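Local coordinates for protein methyl-coenzyme M reductase subunit beta (Methanosarcina barkeri, PDB 1E6Y) that forms part of the enzyme that reduces methyl-coenzyme M with coenzyme B, releasing methane and the mixed heterodisulfide in the last step of methanogenesis, at residues L23-N28 and G218-G223; N180-G185 and V378-R383. All blocks are in the same frame, centred on the assembly; numbering follows the deposited sequence.

How the contacts relate
From the N terminus, the chain passes first through 23-28, a loop between strand 13-19 and helix 29-40, and then through 180-185, ahead of helix 193-199. It next reaches 218-223, at the end of helix 204-221, where contact 1 closes a loop of 189 intervening residues. Contact 2 closes later, when 378-383, between helices 348-358 and 387-395, returns to 180-185. The two closures therefore cross and do not nest. Each ties the N-terminal family region to the C-terminal one. Their centres lie about 15 Å apart and they touch directly: Met222 of contact 1 packs on the backbone of Leu184 and Gly185, and Ile219 on that of Arg383.

Contact 1: L23-N28 and G218-G223; sequences LAPTRN and GIFEMG
Torsions of -90° (chi1) and 68° (chi2) swing the Phe220 ring off the end of helix 204-221 and present its face to Pro25, while Thr26 is turned so that OG1 sits between its backbone N and carbonyl carbon, obliquely beside the same ring and 3.9 Å from Phe220 CE2. The result illustrates how a proline in a type I beta-turn can receive an aromatic ring through a CH-pi contact. Pro25 CD stands 3.7 Å from the centroid of the Phe220 ring, only 7° off the ring normal, and the two side chains cross at about a right angle. Ala24 also comes in obliquely, with Ala24 CB 3.9 Å from Phe220 CE2, and Thr26 CG2 is 4.0 Å from Phe220 CD2. Three consecutive residues thus pack round one ring, Ala24 and Pro25 through apolar carbons and Thr26 through both OG1 and CG2. The turn keeps its shape because Ala24 O accepts two backbone bonds, from Arg27 N and from Asn28 N, just before Asn28 caps helix 29-40. On the other partner, a Schellman motif with Gly223 at positive phi ends the helix that carries Phe220. Leu234 of helix 228-241 also packs on Phe220, and Ala119 of the second copy of this subunit on Pro25, so the contact lies at a subunit interface. Among the ring carbons, Phe220 CE1 comes nearest the proline, at 3.8 Å from Pro25 CD.

Contact 2: N180-G185 and V378-R383; sequences NNEGLG and VTRHSR
Glu182 and Arg380 meet through one charged bond, a compact example of how a single salt bridge can join two irregular loops beside a coenzyme site. Arg380 NH2 donates to Glu182 OE1 over 2.9 Å, with an N-H...O angle of 151°. The oxygen lies at the edge of the guanidinium, close to its plane, and accepts this N-H with its anti lone pair, the one directed away from OE2. With the carboxylate and guanidinium planes 80° apart, the pair makes a single bond, unlike the flat, two-bond arrangement of a coplanar pair. A bend at chi3 (-75°) turns the arginine head across to the glutamate. The tight part is the patch where Arg380 NH2 lies against both OE1 and CB of Glu182: Glu182 CB is 3.3 Å from Arg380 NH2, and Arg380 CD approaches Glu182 OE1 to 3.5 Å. Elsewhere the two loops stand well apart. Even the nearest CA atoms, of Glu182 and Arg380, are 9.0 Å from each other, and Gly183 adds merely a little buried surface beside the guanidinium. Both touching residues are buried, and away from the bridge the second copy of this subunit meets 180-185, its Tyr160 OH bonding Leu184 N and its Gln179 NE2 bonding Asn181 O. The salt bridge itself has further partners on a chain of another protein: an acidic side chain pairs with Arg380 NH1, and a modified residue hydrogen-bonds Glu182 OE1. Coenzyme B lies about 7 Å from the Glu182 side chain and touches Val378. The buried guanidinium thus bonds acidic groups of two different proteins, which would probably favour its charged form, and it links 180-185, 378-383 and the neighbouring chain.

Contact 1: L23-N28 and G218-G223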
loop_
_atom_site.group_PDB
_atom_site.type_symbol
_atom_site.label_atom_id
_atom_site.label_comp_id
_atom_site.label_asym_id
_atom_site.label_seq_id
_atom_site.Cartn_x
_atom_site.Cartn_y
_atom_site.Cartn_z
ATOM N N LEU E 23 -7.102 -37.487 1.588
ATOM C CA LEU E 23 -7.032 -36.418 2.580
ATOM C C LEU E 23 -6.757 -35.051 1.954
ATOM O O LEU E 23 -6.760 -34.036 2.650
ATOM C CB LEU E 23 -5.942 -36.733 3.614
ATOM C CG LEU E 23 -6.108 -38.035 4.406
ATOM C CD1 LEU E 23 -4.917 -38.229 5.335
ATOM C CD2 LEU E 23 -7.409 -38.000 5.198
ATOM N N ALA E 24 -6.490 -35.031 0.649
ATOM C CA ALA E 24 -6.234 -33.782 -0.065
ATOM C C ALA E 24 -7.442 -32.857 0.028
ATOM O O ALA E 24 -8.580 -33.295 -0.149
ATOM C CB ALA E 24 -5.911 -34.067 -1.520
ATOM N N PRO E 25 -7.211 -31.561 0.303
ATOM C CA PRO E 25 -8.279 -30.555 0.256
ATOM C C PRO E 25 -9.080 -30.601 -1.046
ATOM O O PRO E 25 -10.290 -30.373 -1.052
ATOM C CB PRO E 25 -7.522 -29.238 0.414
ATOM C CG PRO E 25 -6.345 -29.612 1.259
ATOM C CD PRO E 25 -5.934 -30.969 0.743
ATOM N N THR E 26 -8.409 -31.011 -2.118
ATOM C CA THR E 26 -9.006 -31.067 -3.447
ATOM C C THR E 26 -9.869 -32.316 -3.675
ATOM O O THR E 26 -10.570 -32.411 -4.685
ATOM C CB THR E 26 -7.912 -31.011 -4.530
ATOM O OG1 THR E 26 -6.873 -31.943 -4.202
ATOM C CG2 THR E 26 -7.319 -29.607 -4.620
ATOM N N ARG E 27 -9.823 -33.264 -2.739
ATOM C CA ARG E 27 -10.595 -34.502 -2.860
ATOM C C ARG E 27 -11.483 -34.770 -1.658
ATOM O O ARG E 27 -12.496 -35.475 -1.776
ATOM C CB ARG E 27 -9.654 -35.716 -3.019
ATOM C CG ARG E 27 -8.825 -35.658 -4.281
ATOM C CD ARG E 27 -8.006 -36.937 -4.530
ATOM N NE ARG E 27 -7.024 -36.638 -5.570
ATOM C CZ ARG E 27 -5.770 -36.214 -5.300
ATOM N NH1 ARG E 27 -4.973 -35.920 -6.307
ATOM N NH2 ARG E 27 -5.438 -36.117 -4.024
ATOM N N ASN E 28 -11.074 -34.296 -0.485
ATOM C CA ASN E 28 -11.751 -34.663 0.757
ATOM C C ASN E 28 -13.005 -33.829 1.000
ATOM O O ASN E 28 -12.930 -32.614 1.182
ATOM C CB ASN E 28 -10.793 -34.524 1.946
ATOM C CG ASN E 28 -11.336 -35.166 3.210
ATOM O OD1 ASN E 28 -12.076 -34.542 3.972
ATOM N ND2 ASN E 28 -10.980 -36.426 3.432
ATOM N N GLY E 218 -4.330 -24.014 2.137
ATOM C CA GLY E 218 -3.594 -22.879 1.612
ATOM C C GLY E 218 -2.444 -23.293 0.710
ATOM O O GLY E 218 -2.341 -22.807 -0.416
ATOM N N ILE E 219 -1.607 -24.220 1.177
ATOM C CA ILE E 219 -0.486 -24.719 0.377
ATOM C C ILE E 219 -0.973 -25.284 -0.960
ATOM O O ILE E 219 -0.379 -25.015 -2.004
ATOM C CB ILE E 219 0.312 -25.816 1.132
ATOM C CG1 ILE E 219 0.822 -25.271 2.472
ATOM C CG2 ILE E 219 1.481 -26.301 0.280
ATOM C CD1 ILE E 219 1.706 -24.037 2.352
ATOM N N PHE E 220 -2.115 -25.964 -0.940
ATOM C CA PHE E 220 -2.707 -26.486 -2.164
ATOM C C PHE E 220 -3.156 -25.362 -3.097
ATOM O O PHE E 220 -2.910 -25.415 -4.303
ATOM C CB PHE E 220 -3.887 -27.406 -1.841
ATOM C CG PHE E 220 -3.497 -28.849 -1.658
ATOM C CD1 PHE E 220 -2.736 -29.245 -0.563
ATOM C CD2 PHE E 220 -3.874 -29.808 -2.593
ATOM C CE1 PHE E 220 -2.352 -30.575 -0.403
ATOM C CE2 PHE E 220 -3.497 -31.140 -2.441
ATOM C CZ PHE E 220 -2.735 -31.525 -1.346
ATOM N N GLU E 221 -3.771 -24.324 -2.539
ATOM C CA GLU E 221 -4.222 -23.199 -3.354
ATOM C C GLU E 221 -3.045 -22.351 -3.849
ATOM O O GLU E 221 -3.142 -21.691 -4.887
ATOM C CB GLU E 221 -5.216 -22.331 -2.575
ATOM C CG GLU E 221 -6.027 -21.402 -3.475
ATOM C CD GLU E 221 -7.129 -20.646 -2.754
ATOM O OE1 GLU E 221 -7.212 -20.716 -1.508
ATOM O OE2 GLU E 221 -7.919 -19.975 -3.446
ATOM N N MET E 222 -1.922 -22.423 -3.134
ATOM C CA MET E 222 -0.673 -21.768 -3.543
ATOM C C MET E 222 0.018 -22.503 -4.691
ATOM O O MET E 222 1.018 -22.024 -5.227
ATOM C CB MET E 222 0.304 -21.700 -2.364
ATOM C CG MET E 222 -0.050 -20.697 -1.285
ATOM S SD MET E 222 0.837 -21.044 0.239
ATOM C CE MET E 222 2.551 -21.034 -0.337
ATOM N N GLY E 223 -0.474 -23.696 -5.015
ATOM C CA GLY E 223 0.180 -24.524 -6.013
ATOM C C GLY E 223 1.456 -25.147 -5.479
ATOM O O GLY E 223 2.364 -25.469 -6.248
#

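Contact 2: N180-G185 and V378-R383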
loop_
_atom_site.group_PDB
_atom_site.type_symbol
_atom_site.label_atom_id
_atom_site.label_comp_id
_atom_site.label_asym_id
_atom_site.label_seq_id
_atom_site.Cartn_x
_atom_site.Cartn_y
_atom_site.Cartn_z
ATOM N N ASN E 180 -5.438 -8.427 2.246
ATOM C CA ASN E 180 -4.399 -8.616 3.254
ATOM C C ASN E 180 -3.458 -9.772 2.931
ATOM O O ASN E 180 -2.442 -9.949 3.601
ATOM C CB ASN E 180 -5.014 -8.827 4.640
ATOM C CG ASN E 180 -5.490 -7.530 5.270
ATOM O OD1 ASN E 180 -5.088 -6.444 4.852
ATOM N ND2 ASN E 180 -6.343 -7.637 6.282
ATOM N N ASN E 181 -3.778 -10.538 1.890
ATOM C CA ASN E 181 -2.922 -11.643 1.457
ATOM C C ASN E 181 -1.545 -11.136 1.070
ATOM O O ASN E 181 -1.423 -10.196 0.287
ATOM C CB ASN E 181 -3.526 -12.362 0.249
ATOM C CG ASN E 181 -4.680 -13.265 0.619
ATOM O OD1 ASN E 181 -4.985 -13.461 1.799
ATOM N ND2 ASN E 181 -5.328 -13.833 -0.391
ATOM N N GLU E 182 -0.510 -11.785 1.590
ATOM C CA GLU E 182 0.848 -11.508 1.143
ATOM C C GLU E 182 1.091 -12.149 -0.216
ATOM O O GLU E 182 1.666 -11.532 -1.112
ATOM C CB GLU E 182 1.861 -12.046 2.151
ATOM C CG GLU E 182 1.811 -11.350 3.497
ATOM C CD GLU E 182 3.186 -11.034 4.062
ATOM O OE1 GLU E 182 4.206 -11.532 3.530
ATOM O OE2 GLU E 182 3.244 -10.299 5.068
ATOM N N GLY E 183 0.626 -13.384 -0.368
ATOM C CA GLY E 183 0.866 -14.112 -1.600
ATOM C C GLY E 183 -0.402 -14.583 -2.280
ATOM O O GLY E 183 -1.514 -14.318 -1.815
ATOM N N LEU E 184 -0.227 -15.316 -3.373
ATOM C CA LEU E 184 -1.346 -15.858 -4.130
ATOM C C LEU E 184 -1.701 -17.248 -3.602
ATOM O O LEU E 184 -0.843 -18.131 -3.532
ATOM C CB LEU E 184 -0.973 -15.920 -5.611
ATOM C CG LEU E 184 -0.346 -14.632 -6.160
ATOM C CD1 LEU E 184 0.140 -14.856 -7.577
ATOM C CD2 LEU E 184 -1.356 -13.494 -6.108
ATOM N N GLY E 185 -2.951 -17.415 -3.179
ATOM C CA GLY E 185 -3.374 -18.655 -2.547
ATOM C C GLY E 185 -3.273 -18.616 -1.029
ATOM O O GLY E 185 -3.339 -19.656 -0.373
ATOM N N VAL E 378 5.999 -13.074 9.457
ATOM C CA VAL E 378 6.950 -13.782 10.308
ATOM C C VAL E 378 6.831 -15.301 10.185
ATOM O O VAL E 378 7.835 -16.012 10.228
ATOM C CB VAL E 378 6.765 -13.384 11.789
ATOM C CG1 VAL E 378 7.748 -14.139 12.675
ATOM C CG2 VAL E 378 6.954 -11.884 11.946
ATOM N N THR E 379 5.609 -15.792 9.994
ATOM C CA THR E 379 5.340 -17.220 10.146
ATOM C C THR E 379 4.761 -17.906 8.906
ATOM O O THR E 379 4.271 -19.034 8.991
ATOM C CB THR E 379 4.398 -17.475 11.345
ATOM O OG1 THR E 379 3.313 -16.538 11.310
ATOM C CG2 THR E 379 5.151 -17.322 12.661
ATOM N N ARG E 380 4.882 -17.258 7.749
ATOM C CA ARG E 380 4.421 -17.814 6.499
ATOM C C ARG E 380 5.364 -18.843 5.887
ATOM O O ARG E 380 5.009 -19.551 4.950
ATOM C CB ARG E 380 4.196 -16.710 5.448
ATOM C CG ARG E 380 5.434 -15.870 5.137
ATOM C CD ARG E 380 5.055 -14.879 4.034
ATOM N NE ARG E 380 4.948 -15.500 2.728
ATOM C CZ ARG E 380 4.808 -14.872 1.580
ATOM N NH1 ARG E 380 4.744 -15.507 0.432
ATOM N NH2 ARG E 380 4.725 -13.529 1.560
ATOM N N HIS E 381 6.611 -18.864 6.339
ATOM C CA HIS E 381 7.685 -19.420 5.520
ATOM C C HIS E 381 7.647 -20.929 5.340
ATOM O O HIS E 381 7.840 -21.426 4.229
ATOM C CB HIS E 381 9.028 -18.982 6.083
ATOM C CG HIS E 381 9.098 -17.514 6.354
ATOM N ND1 HIS E 381 9.210 -16.582 5.340
ATOM C CD2 HIS E 381 8.889 -16.811 7.487
ATOM C CE1 HIS E 381 9.060 -15.373 5.844
ATOM N NE2 HIS E 381 8.864 -15.480 7.146
ATOM N N SER E 382 7.359 -21.652 6.418
ATOM C CA SER E 382 7.207 -23.100 6.340
ATOM C C SER E 382 5.910 -23.465 5.626
ATOM O O SER E 382 4.911 -22.748 5.721
ATOM C CB SER E 382 7.222 -23.717 7.740
ATOM O OG SER E 382 7.021 -25.120 7.678
ATOM N N ARG E 383 5.942 -24.568 4.888
ATOM C CA ARG E 383 4.770 -25.022 4.125
ATOM C C ARG E 383 3.719 -25.697 4.976
ATOM O O ARG E 383 3.335 -26.866 4.755
ATOM C CB ARG E 383 5.270 -25.885 2.967
ATOM C CG ARG E 383 6.129 -25.122 1.967
ATOM C CD ARG E 383 6.624 -26.031 0.864
ATOM N NE ARG E 383 7.702 -26.892 1.424
ATOM C CZ ARG E 383 8.322 -27.741 0.616
ATOM N NH1 ARG E 383 9.295 -28.461 1.210
ATOM N NH2 ARG E 383 8.055 -27.934 -0.660
#